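Local coordinates for LPG0439 HIT-related domain-containing protein (Legionella pneumophila subsp. pneumophila, PDB 5L0L), which is of unknown function but contains a HIT-related domain, akin to nucleotide-binding hydrolases and transferases, within a longer, probably membrane-bound protein, at residues 24-29 against 37-42; 30-35 against 75-80; 53-58 against 125-130; 83-88 against 188-193. All blocks are in the same frame, centred on the assembly; numbering follows the deposited sequence.

Contact 1: residues 24-29 against 37-42; sequences TSIAVI and YSVILN
The carbonyl oxygen of V39 is gripped by two successive amides of the facing strand: I26 N donates to V39 O at 2.9 Å and A27 N to the same V39 O at 3.2 Å, both in the carbonyl plane. Two residues facing one make a classic beta bulge in the antiparallel hairpin of strands 25-31 and 35-41. Beyond it the pairing is regular, with V39 N returning a bond to A27 O and two amides tying I29 to Y37. At the open end of the hairpin the side chain of T24 joins in. Its hydroxyl sits between the backbone N and carbonyl carbon (chi1 69°), which brings T24 OG1 within 2.7 Å of L41 O, while L41 N bonds T24 O. The bulge turns I26 toward the partner strand, and its CD1 wedges between V39 CG1 and L41 CG, 4.0 Å from each. On the same side I29 CD1 reaches V39 CG2 at 3.9 Å, the two chains crossing at a slant. I29 O lies in plane at the edge of the Y37 ring, 3.6 Å from Y37 CD1; the phenol leads away to bond E75 O on helix 73-92. The other side of the sheet carries S25, V28, S38 and I40, where I40 CG2 rests 3.8 Å from S25 CA. The hairpin's own backbone bonds hold the pair together, while outward amides and carbonyls of I26, V28, S38 and I40 pair with strands 51-58 and 207-211 and with H212; the apolar side chains of A27, I29 and V39 face the helices, and T24 adds a clasp just before the strand begins.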
# COMPACT_ATOMS: atom_id res chain seq x y z
N THR A 24 15.59 14.22 -7.78
CA THR A 24 15.47 13.09 -6.85
C THR A 24 15.17 11.75 -7.52
O THR A 24 14.86 10.78 -6.85
CB THR A 24 14.41 13.35 -5.76
OG1 THR A 24 13.09 13.37 -6.32
CG2 THR A 24 14.67 14.67 -5.07
N SER A 25 15.33 11.68 -8.84
CA SER A 25 14.99 10.45 -9.54
C SER A 25 16.02 9.32 -9.30
O SER A 25 17.24 9.51 -9.46
CB SER A 25 14.78 10.74 -11.03
OG SER A 25 14.41 9.54 -11.69
N ILE A 26 15.50 8.14 -8.96
CA ILE A 26 16.28 6.93 -8.81
C ILE A 26 16.28 6.13 -10.11
O ILE A 26 17.35 5.71 -10.57
CB ILE A 26 15.74 6.05 -7.66
CG1 ILE A 26 15.85 6.81 -6.33
CG2 ILE A 26 16.43 4.68 -7.61
CD1 ILE A 26 14.95 6.28 -5.22
N ALA A 27 15.10 5.89 -10.68
CA ALA A 27 14.99 4.98 -11.86
C ALA A 27 13.68 5.12 -12.58
O ALA A 27 12.71 5.64 -12.03
CB ALA A 27 15.19 3.52 -11.44
N VAL A 28 13.67 4.63 -13.83
CA VAL A 28 12.45 4.34 -14.54
C VAL A 28 12.37 2.82 -14.73
O VAL A 28 13.37 2.16 -15.07
CB VAL A 28 12.37 5.10 -15.88
CG1 VAL A 28 11.18 4.65 -16.71
CG2 VAL A 28 12.27 6.61 -15.63
N ILE A 29 11.18 2.28 -14.52
CA ILE A 29 10.94 0.84 -14.54
C ILE A 29 9.75 0.58 -15.47
O ILE A 29 8.70 1.19 -15.31
CB ILE A 29 10.70 0.28 -13.13
CG1 ILE A 29 11.87 0.77 -12.24
CG2 ILE A 29 10.49 -1.24 -13.18
CD1 ILE A 29 12.02 0.24 -10.83
N TYR A 37 6.97 3.40 -15.26
CA TYR A 37 6.85 3.95 -13.89
C TYR A 37 8.14 4.64 -13.47
O TYR A 37 9.22 4.20 -13.86
CB TYR A 37 6.54 2.81 -12.90
CG TYR A 37 5.26 2.07 -13.22
CD1 TYR A 37 5.27 1.03 -14.13
CD2 TYR A 37 4.05 2.45 -12.65
CE1 TYR A 37 4.10 0.34 -14.46
CE2 TYR A 37 2.87 1.78 -12.98
CZ TYR A 37 2.91 0.75 -13.91
OH TYR A 37 1.74 0.09 -14.24
N SER A 38 8.03 5.75 -12.73
CA SER A 38 9.18 6.41 -12.12
C SER A 38 9.26 6.10 -10.64
O SER A 38 8.24 5.91 -9.98
CB SER A 38 9.12 7.93 -12.30
OG SER A 38 8.03 8.49 -11.63
N VAL A 39 10.48 5.98 -10.14
CA VAL A 39 10.78 5.84 -8.74
C VAL A 39 11.67 7.01 -8.36
O VAL A 39 12.78 7.15 -8.89
CB VAL A 39 11.48 4.51 -8.45
CG1 VAL A 39 11.85 4.42 -6.98
CG2 VAL A 39 10.60 3.32 -8.92
N ILE A 40 11.21 7.87 -7.44
CA ILE A 40 11.99 9.04 -7.01
C ILE A 40 11.98 9.14 -5.49
O ILE A 40 11.04 8.67 -4.84
CB ILE A 40 11.46 10.38 -7.65
CG1 ILE A 40 10.17 10.85 -6.99
CG2 ILE A 40 11.25 10.22 -9.16
CD1 ILE A 40 9.68 12.19 -7.49
N LEU A 41 13.01 9.74 -4.90
CA LEU A 41 12.91 10.12 -3.49
C LEU A 41 11.92 11.29 -3.39
O LEU A 41 11.87 12.16 -4.27
CB LEU A 41 14.26 10.49 -2.88
CG LEU A 41 15.18 9.33 -2.58
CD1 LEU A 41 16.58 9.87 -2.32
CD2 LEU A 41 14.71 8.52 -1.37
N ASN A 42 11.12 11.28 -2.33
CA ASN A 42 10.15 12.34 -2.12
C ASN A 42 10.87 13.68 -1.94
O ASN A 42 11.66 13.81 -1.00
CB ASN A 42 9.27 12.02 -0.92
CG ASN A 42 8.10 12.96 -0.80
OD1 ASN A 42 8.28 14.19 -0.78
ND2 ASN A 42 6.90 12.42 -0.70

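Contact 2: residues 30-35 against 75-80; sequences TVRNKY and EQRGLN
R32 and R77 stack guanidinium on guanidinium, their planes only 12° apart and centres 4.2 Å from each other. R32 NH2 comes down over the middle of the R77 group, 3.5 Å from R77 CZ, although the two extended side chains meet at about a right angle. Nearby carboxylates probably offset the like charges: R32 NH1 is in a salt bridge with D81, and R77 has long, weak ion pairs with E202 and D81 of the second subunit. The apolar part of the contact centres on G78. It has no side chain, which lets both methyls of V31 reach its backbone, V31 CG1 4.0 Å from G78 CA and V31 CG2 3.8 Å from G78 O, and leaves V31 CA and G78 CA 5.9 Å apart. Here the tip of the 25-31/35-41 hairpin of the HIT-related domain lies against helix 73-92. Backbone bonds shape that tip: V31 O accepts from K34 N and, at 3.0 Å, from Y35 N, a classic beta bulge, while R32 and N33 take left-handed helical backbone angles. The last touch is aromatic on aliphatic: E75 CG lies 3.8 Å from Y35 CE1. The carboxylate plane beyond it stands 83° from the ring. That carboxylate is spoken for elsewhere, by a salt bridge to R69 and a hydrogen bond from Y55 OH, and its other oxygen takes the amide of T72.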
# COMPACT_ATOMS: atom_id res chain seq x y z
N THR A 30 9.96 -0.32 -16.46
CA THR A 30 8.94 -0.66 -17.45
C THR A 30 8.45 -2.07 -17.18
O THR A 30 9.25 -2.98 -16.97
CB THR A 30 9.47 -0.56 -18.88
OG1 THR A 30 9.84 0.80 -19.14
CG2 THR A 30 8.38 -0.97 -19.90
N VAL A 31 7.12 -2.22 -17.14
CA VAL A 31 6.47 -3.47 -16.80
C VAL A 31 5.84 -4.07 -18.08
O VAL A 31 5.07 -3.38 -18.76
CB VAL A 31 5.34 -3.26 -15.77
CG1 VAL A 31 4.64 -4.58 -15.45
CG2 VAL A 31 5.92 -2.68 -14.48
N ARG A 32 6.24 -5.31 -18.40
CA ARG A 32 5.67 -6.11 -19.51
C ARG A 32 5.80 -5.36 -20.81
O ARG A 32 4.87 -5.33 -21.62
CB ARG A 32 4.20 -6.48 -19.23
CG ARG A 32 4.03 -7.44 -18.05
CD ARG A 32 2.60 -7.51 -17.49
NE ARG A 32 2.64 -8.42 -16.33
CZ ARG A 32 2.63 -8.08 -15.03
NH1 ARG A 32 2.45 -6.82 -14.61
NH2 ARG A 32 2.73 -9.05 -14.12
N ASN A 33 6.96 -4.73 -20.98
CA ASN A 33 7.33 -3.92 -22.13
C ASN A 33 6.34 -2.83 -22.59
O ASN A 33 6.31 -2.45 -23.76
CB ASN A 33 7.70 -4.86 -23.31
CG ASN A 33 8.89 -4.35 -24.10
OD1 ASN A 33 9.88 -3.86 -23.52
ND2 ASN A 33 8.82 -4.47 -25.43
N LYS A 34 5.57 -2.29 -21.66
CA LYS A 34 4.46 -1.43 -21.99
C LYS A 34 4.18 -0.32 -20.98
O LYS A 34 3.94 0.82 -21.37
CB LYS A 34 3.21 -2.30 -22.16
CG LYS A 34 2.05 -1.56 -22.78
CD LYS A 34 0.84 -2.45 -23.05
CE LYS A 34 -0.42 -1.60 -23.18
NZ LYS A 34 -1.64 -2.43 -23.43
N TYR A 35 4.13 -0.66 -19.69
CA TYR A 35 3.74 0.32 -18.66
C TYR A 35 4.99 0.90 -18.00
O TYR A 35 5.83 0.13 -17.52
CB TYR A 35 2.80 -0.31 -17.65
CG TYR A 35 1.54 -0.86 -18.28
CD1 TYR A 35 0.46 -0.03 -18.60
CD2 TYR A 35 1.45 -2.22 -18.61
CE1 TYR A 35 -0.69 -0.54 -19.20
CE2 TYR A 35 0.29 -2.74 -19.22
CZ TYR A 35 -0.77 -1.90 -19.51
OH TYR A 35 -1.89 -2.43 -20.12
N GLU A 75 -2.59 -1.31 -15.21
CA GLU A 75 -1.85 -0.15 -14.70
C GLU A 75 -1.62 -0.28 -13.20
O GLU A 75 -0.50 -0.07 -12.72
CB GLU A 75 -2.60 1.16 -15.07
CG GLU A 75 -2.55 1.46 -16.57
CD GLU A 75 -3.49 2.55 -17.07
OE1 GLU A 75 -4.51 2.86 -16.40
OE2 GLU A 75 -3.20 3.11 -18.13
N GLN A 76 -2.67 -0.63 -12.47
CA GLN A 76 -2.55 -0.86 -11.03
C GLN A 76 -1.61 -2.02 -10.71
O GLN A 76 -0.78 -1.96 -9.77
CB GLN A 76 -3.94 -1.09 -10.42
CG GLN A 76 -3.92 -1.41 -8.92
CD GLN A 76 -3.61 -0.17 -8.08
OE1 GLN A 76 -2.46 0.03 -7.57
NE2 GLN A 76 -4.58 0.68 -7.96
N ARG A 77 -1.76 -3.10 -11.47
CA ARG A 77 -0.93 -4.26 -11.24
C ARG A 77 0.56 -3.94 -11.44
O ARG A 77 1.40 -4.41 -10.67
CB ARG A 77 -1.33 -5.40 -12.17
CG ARG A 77 -0.76 -6.71 -11.69
CD ARG A 77 -0.90 -7.79 -12.72
NE ARG A 77 -0.46 -9.04 -12.11
CZ ARG A 77 -0.33 -10.17 -12.79
NH1 ARG A 77 0.05 -11.27 -12.14
NH2 ARG A 77 -0.58 -10.19 -14.08
N GLY A 78 0.86 -3.17 -12.47
CA GLY A 78 2.24 -2.77 -12.76
C GLY A 78 2.81 -1.90 -11.64
O GLY A 78 3.95 -2.09 -11.25
N LEU A 79 2.02 -0.96 -11.13
CA LEU A 79 2.44 -0.13 -9.96
C LEU A 79 2.82 -1.04 -8.81
O LEU A 79 3.86 -0.88 -8.18
CB LEU A 79 1.33 0.83 -9.54
CG LEU A 79 1.75 1.87 -8.50
CD1 LEU A 79 2.57 2.96 -9.16
CD2 LEU A 79 0.58 2.51 -7.79
N ASN A 80 1.94 -1.99 -8.52
CA ASN A 80 2.16 -2.91 -7.41
C ASN A 80 3.34 -3.85 -7.62
O ASN A 80 3.98 -4.24 -6.66
CB ASN A 80 0.87 -3.68 -7.12
CG ASN A 80 -0.20 -2.80 -6.48
OD1 ASN A 80 -0.05 -1.58 -6.39
ND2 ASN A 80 -1.25 -3.41 -5.99

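Contact 3: residues 53-58 against 125-130; sequences IRYLNE and SMLHLH. With SO4 (sulfate ion), chain C.
The R54 guanidinium is sandwiched: the selenium of M126 sits over the centre of one face, 3.6 Å from R54 CZ, and L56 CD2 covers the opposite face toward the rim. The H128 ring is held by its edges, ND1 giving a bond to M126 O at 2.8 Å and NE2 one to sulfate O1 at 2.9 Å, both partners in the ring plane. Alternating histidines on an inner strand of the six-stranded antiparallel sheet recall the HIT motif, whose histidines bind phosphate in relatives. H130 points its NE2 at sulfate O3 (2.9 Å), and the amides of G103 and N105 complete the grip on this ion, which probably came from the crystallisation liquor. H128 CG lies between the backbone N and the carbonyl carbon (chi1 74°), which lets ND1 turn back to M126 O. A bend at chi2 (-91°) of R54 directs its NE to Y55 O, above that carbonyl's plane; R54 NH2 bonds S16 O. On the face that meets helix 73-92, I53 CD1 and L129 CD1 lie side by side 4.0 Å apart, and Y55 CB packs on L127 CB at 3.8 Å. Backbone pairs link I53 with L129 both ways, and Y55 N reaches L127 O almost straight along the C=O axis. Where the strands part, a water donates to Y55 O at 3.0 Å and accepts from L127 N at 2.9 Å.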
# COMPACT_ATOMS: atom_id res chain seq x y z
N ILE A 53 6.46 6.11 -6.10
CA ILE A 53 6.44 5.27 -7.27
C ILE A 53 5.22 5.74 -8.04
O ILE A 53 4.11 5.74 -7.49
CB ILE A 53 6.28 3.79 -6.90
CG1 ILE A 53 7.42 3.36 -5.98
CG2 ILE A 53 6.19 2.93 -8.19
CD1 ILE A 53 7.36 1.91 -5.54
N ARG A 54 5.45 6.19 -9.28
CA ARG A 54 4.44 6.86 -10.07
C ARG A 54 4.32 6.28 -11.48
O ARG A 54 5.32 6.00 -12.14
CB ARG A 54 4.72 8.37 -10.10
CG ARG A 54 3.84 9.18 -11.05
CD ARG A 54 4.49 9.29 -12.40
NE ARG A 54 3.78 10.19 -13.32
CZ ARG A 54 4.03 11.49 -13.50
NH1 ARG A 54 4.99 12.14 -12.83
NH2 ARG A 54 3.32 12.16 -14.38
N TYR A 55 3.08 6.11 -11.92
CA TYR A 55 2.81 5.63 -13.27
C TYR A 55 2.93 6.81 -14.21
O TYR A 55 2.20 7.79 -14.06
CB TYR A 55 1.39 5.07 -13.31
CG TYR A 55 0.90 4.67 -14.68
CD1 TYR A 55 1.67 3.88 -15.52
CD2 TYR A 55 -0.38 5.03 -15.11
CE1 TYR A 55 1.20 3.50 -16.79
CE2 TYR A 55 -0.87 4.65 -16.36
CZ TYR A 55 -0.06 3.90 -17.20
OH TYR A 55 -0.55 3.50 -18.45
N LEU A 56 3.84 6.71 -15.16
CA LEU A 56 4.07 7.76 -16.15
C LEU A 56 3.08 7.66 -17.31
O LEU A 56 2.33 8.59 -17.58
CB LEU A 56 5.51 7.68 -16.68
CG LEU A 56 6.63 7.89 -15.67
CD1 LEU A 56 7.98 7.38 -16.20
CD2 LEU A 56 6.71 9.36 -15.32
N ASN A 57 3.11 6.54 -18.00
CA ASN A 57 2.34 6.35 -19.23
C ASN A 57 2.48 4.93 -19.75
O ASN A 57 3.30 4.15 -19.29
CB ASN A 57 2.84 7.33 -20.32
CG ASN A 57 4.24 7.00 -20.79
OD1 ASN A 57 5.18 6.95 -20.01
ND2 ASN A 57 4.38 6.81 -22.09
N GLU A 58 1.68 4.64 -20.79
CA GLU A 58 1.69 3.36 -21.47
C GLU A 58 2.17 3.62 -22.91
O GLU A 58 1.77 4.62 -23.51
CB GLU A 58 0.27 2.78 -21.43
CG GLU A 58 0.02 1.62 -22.36
CD GLU A 58 -0.30 2.05 -23.79
OE1 GLU A 58 -1.12 3.00 -23.96
OE2 GLU A 58 0.26 1.44 -24.73
N SER A 125 -4.43 14.19 -10.38
CA SER A 125 -4.48 12.86 -9.83
C SER A 125 -3.67 11.94 -10.75
O SER A 125 -3.92 11.88 -11.97
CB SER A 125 -5.93 12.38 -9.70
OG SER A 125 -6.00 11.01 -9.36
N MSE A 126 -2.66 11.29 -10.16
CA MSE A 126 -1.79 10.35 -10.86
C MSE A 126 -1.86 9.03 -10.14
O MSE A 126 -2.10 9.00 -8.91
CB MSE A 126 -0.35 10.83 -10.78
CG MSE A 126 -0.13 12.17 -11.43
SE MSE A 126 1.74 12.69 -10.98
CE MSE A 126 1.26 13.91 -9.56
N LEU A 127 -1.67 7.93 -10.85
CA LEU A 127 -1.58 6.62 -10.18
C LEU A 127 -0.19 6.54 -9.52
O LEU A 127 0.82 6.58 -10.20
CB LEU A 127 -1.76 5.48 -11.16
CG LEU A 127 -1.62 4.05 -10.63
CD1 LEU A 127 -2.66 3.75 -9.58
CD2 LEU A 127 -1.67 3.07 -11.79
N HIS A 128 -0.16 6.50 -8.20
CA HIS A 128 1.13 6.56 -7.49
C HIS A 128 0.98 6.07 -6.09
O HIS A 128 -0.13 6.10 -5.54
CB HIS A 128 1.73 7.99 -7.51
CG HIS A 128 1.04 8.97 -6.60
ND1 HIS A 128 -0.26 9.41 -6.80
CD2 HIS A 128 1.45 9.55 -5.45
CE1 HIS A 128 -0.59 10.26 -5.85
NE2 HIS A 128 0.44 10.36 -5.01
N LEU A 129 2.08 5.63 -5.49
CA LEU A 129 2.07 5.26 -4.10
C LEU A 129 3.37 5.68 -3.43
O LEU A 129 4.35 6.02 -4.09
CB LEU A 129 1.78 3.78 -3.89
CG LEU A 129 2.71 2.69 -4.41
CD1 LEU A 129 3.95 2.52 -3.55
CD2 LEU A 129 1.95 1.37 -4.46
N HIS A 130 3.32 5.65 -2.11
CA HIS A 130 4.42 6.09 -1.23
C HIS A 130 4.98 4.86 -0.56
O HIS A 130 4.23 3.98 -0.17
CB HIS A 130 3.89 7.02 -0.14
CG HIS A 130 3.19 8.21 -0.68
ND1 HIS A 130 3.87 9.33 -1.11
CD2 HIS A 130 1.88 8.43 -0.94
CE1 HIS A 130 2.99 10.19 -1.61
NE2 HIS A 130 1.78 9.69 -1.47
S SO4 C . -0.95 11.76 -1.82
O1 SO4 C . 0.06 12.19 -2.83
O2 SO4 C . -2.10 12.58 -2.16
O3 SO4 C . -1.01 10.33 -2.10
O4 SO4 C . -0.20 12.22 -0.64
O HOH W 1 -0.69 8.43 -13.53

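Contact 4: residues 83-88 against 188-193; sequences ASLMTQ and LKLAEY
Y193 presents its ring face to Q88 and its edge to L85. Q88 CB stands 3.8 Å from the ring centroid, 13° off the normal, a CH-pi contact, while L85 CD1 comes up near the ring plane, 3.6 Å from Y193 CD2. Deeper in, L190 CD1 fills the angle between M86 and L85, lying 4.0 Å from M86 SE and 4.1 Å from L85 CD2, its side chain running across both at about a right angle. M86 starts out from the far side of its helix, and bends at chi2 and chi3 (both near -55°) bring the selenium back to L190. Around this core, polar groups fix Q88: its NE2 donates to T87 OG1 at 2.9 Å, and T87 OG1 in turn donates to S84 O at 2.6 Å. On the other side of the amide a water gives a bond to Q88 OE1 (2.9 Å) and pairs with Y193 OH, bridging the two segments. The axes of segments 83-88 and 188-193 cross at 109°. L85 and L190 both pack on V209 of strand 207-211 and on strand 25-31, M86 reaches M131 of strand 128-134, and F199 of helix 197-203 closes over L85 and Y193.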
# COMPACT_ATOMS: atom_id res chain seq x y z
N ALA A 83 6.30 -1.68 -6.87
CA ALA A 83 6.34 -1.65 -5.41
C ALA A 83 6.98 -2.92 -4.82
O ALA A 83 7.86 -2.83 -3.96
CB ALA A 83 4.96 -1.36 -4.81
N SER A 84 6.58 -4.10 -5.29
CA SER A 84 7.17 -5.36 -4.81
C SER A 84 8.68 -5.38 -4.98
O SER A 84 9.41 -5.78 -4.06
CB SER A 84 6.54 -6.55 -5.53
OG SER A 84 5.14 -6.60 -5.26
N LEU A 85 9.15 -4.92 -6.14
CA LEU A 85 10.60 -4.79 -6.41
C LEU A 85 11.27 -3.85 -5.38
O LEU A 85 12.24 -4.21 -4.73
CB LEU A 85 10.84 -4.26 -7.83
CG LEU A 85 12.27 -3.81 -8.18
CD1 LEU A 85 13.22 -4.95 -7.99
CD2 LEU A 85 12.35 -3.27 -9.61
N MSE A 86 10.70 -2.65 -5.23
CA MSE A 86 11.31 -1.65 -4.35
C MSE A 86 11.33 -2.06 -2.91
O MSE A 86 12.21 -1.62 -2.17
CB MSE A 86 10.71 -0.26 -4.51
CG MSE A 86 10.89 0.35 -5.88
SE MSE A 86 12.77 0.43 -6.47
CE MSE A 86 13.50 1.41 -4.96
N THR A 87 10.37 -2.88 -2.45
CA THR A 87 10.45 -3.37 -1.07
C THR A 87 11.81 -4.03 -0.72
O THR A 87 12.27 -3.94 0.42
CB THR A 87 9.35 -4.37 -0.68
OG1 THR A 87 9.50 -5.58 -1.44
CG2 THR A 87 7.93 -3.76 -0.87
N GLN A 88 12.44 -4.66 -1.72
CA GLN A 88 13.70 -5.35 -1.49
C GLN A 88 14.87 -4.41 -1.24
O GLN A 88 15.82 -4.79 -0.54
CB GLN A 88 13.99 -6.34 -2.63
CG GLN A 88 12.85 -7.37 -2.81
CD GLN A 88 12.51 -8.10 -1.52
OE1 GLN A 88 13.31 -8.91 -1.02
NE2 GLN A 88 11.35 -7.79 -0.94
N LEU A 188 22.43 2.22 -6.12
CA LEU A 188 23.33 1.10 -5.99
C LEU A 188 22.62 -0.16 -5.51
O LEU A 188 22.81 -1.24 -6.09
CB LEU A 188 24.53 1.43 -5.11
CG LEU A 188 25.55 0.29 -4.94
CD1 LEU A 188 26.10 -0.14 -6.29
CD2 LEU A 188 26.67 0.72 -4.01
N LYS A 189 21.81 -0.04 -4.46
CA LYS A 189 21.13 -1.22 -3.94
C LYS A 189 20.15 -1.78 -4.98
O LYS A 189 20.03 -2.99 -5.12
CB LYS A 189 20.41 -0.92 -2.61
CG LYS A 189 21.34 -0.63 -1.43
CD LYS A 189 22.32 -1.73 -1.16
CE LYS A 189 23.14 -1.56 0.11
NZ LYS A 189 24.24 -2.57 -0.01
N LEU A 190 19.48 -0.91 -5.72
CA LEU A 190 18.58 -1.36 -6.77
C LEU A 190 19.35 -2.05 -7.90
O LEU A 190 18.95 -3.14 -8.36
CB LEU A 190 17.77 -0.19 -7.31
CG LEU A 190 16.79 -0.51 -8.45
CD1 LEU A 190 15.81 -1.59 -8.08
CD2 LEU A 190 16.10 0.78 -8.88
N ALA A 191 20.46 -1.43 -8.31
CA ALA A 191 21.27 -2.00 -9.40
C ALA A 191 21.82 -3.36 -8.97
O ALA A 191 21.80 -4.30 -9.79
CB ALA A 191 22.38 -1.05 -9.82
N GLU A 192 22.25 -3.48 -7.72
CA GLU A 192 22.72 -4.78 -7.21
C GLU A 192 21.60 -5.81 -7.23
O GLU A 192 21.79 -6.98 -7.62
CB GLU A 192 23.27 -4.66 -5.80
CG GLU A 192 24.64 -3.98 -5.77
CD GLU A 192 25.11 -3.55 -4.40
OE1 GLU A 192 24.35 -3.55 -3.43
OE2 GLU A 192 26.29 -3.18 -4.28
N TYR A 193 20.44 -5.39 -6.77
CA TYR A 193 19.30 -6.30 -6.67
C TYR A 193 18.90 -6.84 -8.03
O TYR A 193 18.58 -8.04 -8.17
CB TYR A 193 18.08 -5.67 -5.96
CG TYR A 193 17.04 -6.74 -5.69
CD1 TYR A 193 17.25 -7.72 -4.72
CD2 TYR A 193 15.90 -6.84 -6.48
CE1 TYR A 193 16.32 -8.73 -4.49
CE2 TYR A 193 14.97 -7.85 -6.26
CZ TYR A 193 15.17 -8.78 -5.28
OH TYR A 193 14.24 -9.80 -5.07
O HOH W 2 14.66 -10.82 -2.67

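Contact 1 comes first, closing the short hairpin 24-42, whose turn and adjoining strand ends supply residues 30-35 for contact 2. Contact 2 therefore crosses contact 1, its segments alternating with the hairpin's, and carries the chain on to helix 73-92. Strand 51-58 opens contact 3 before that helix and pairs with 125-130 after it, so contact 3 crosses contact 2. Contact 4 starts farther along the same helix and closes a loop of about 100 residues at helix 176-194, crossing contact 3. Contacts 1 and 3 extend one antiparallel sheet across neighbouring strands; contact 2 lays helix 73-92 on it, and contact 4 adds helix 176-194 against the same sheet. Contacts 2 and 4, and L129 of contact 3, also touch the second subunit.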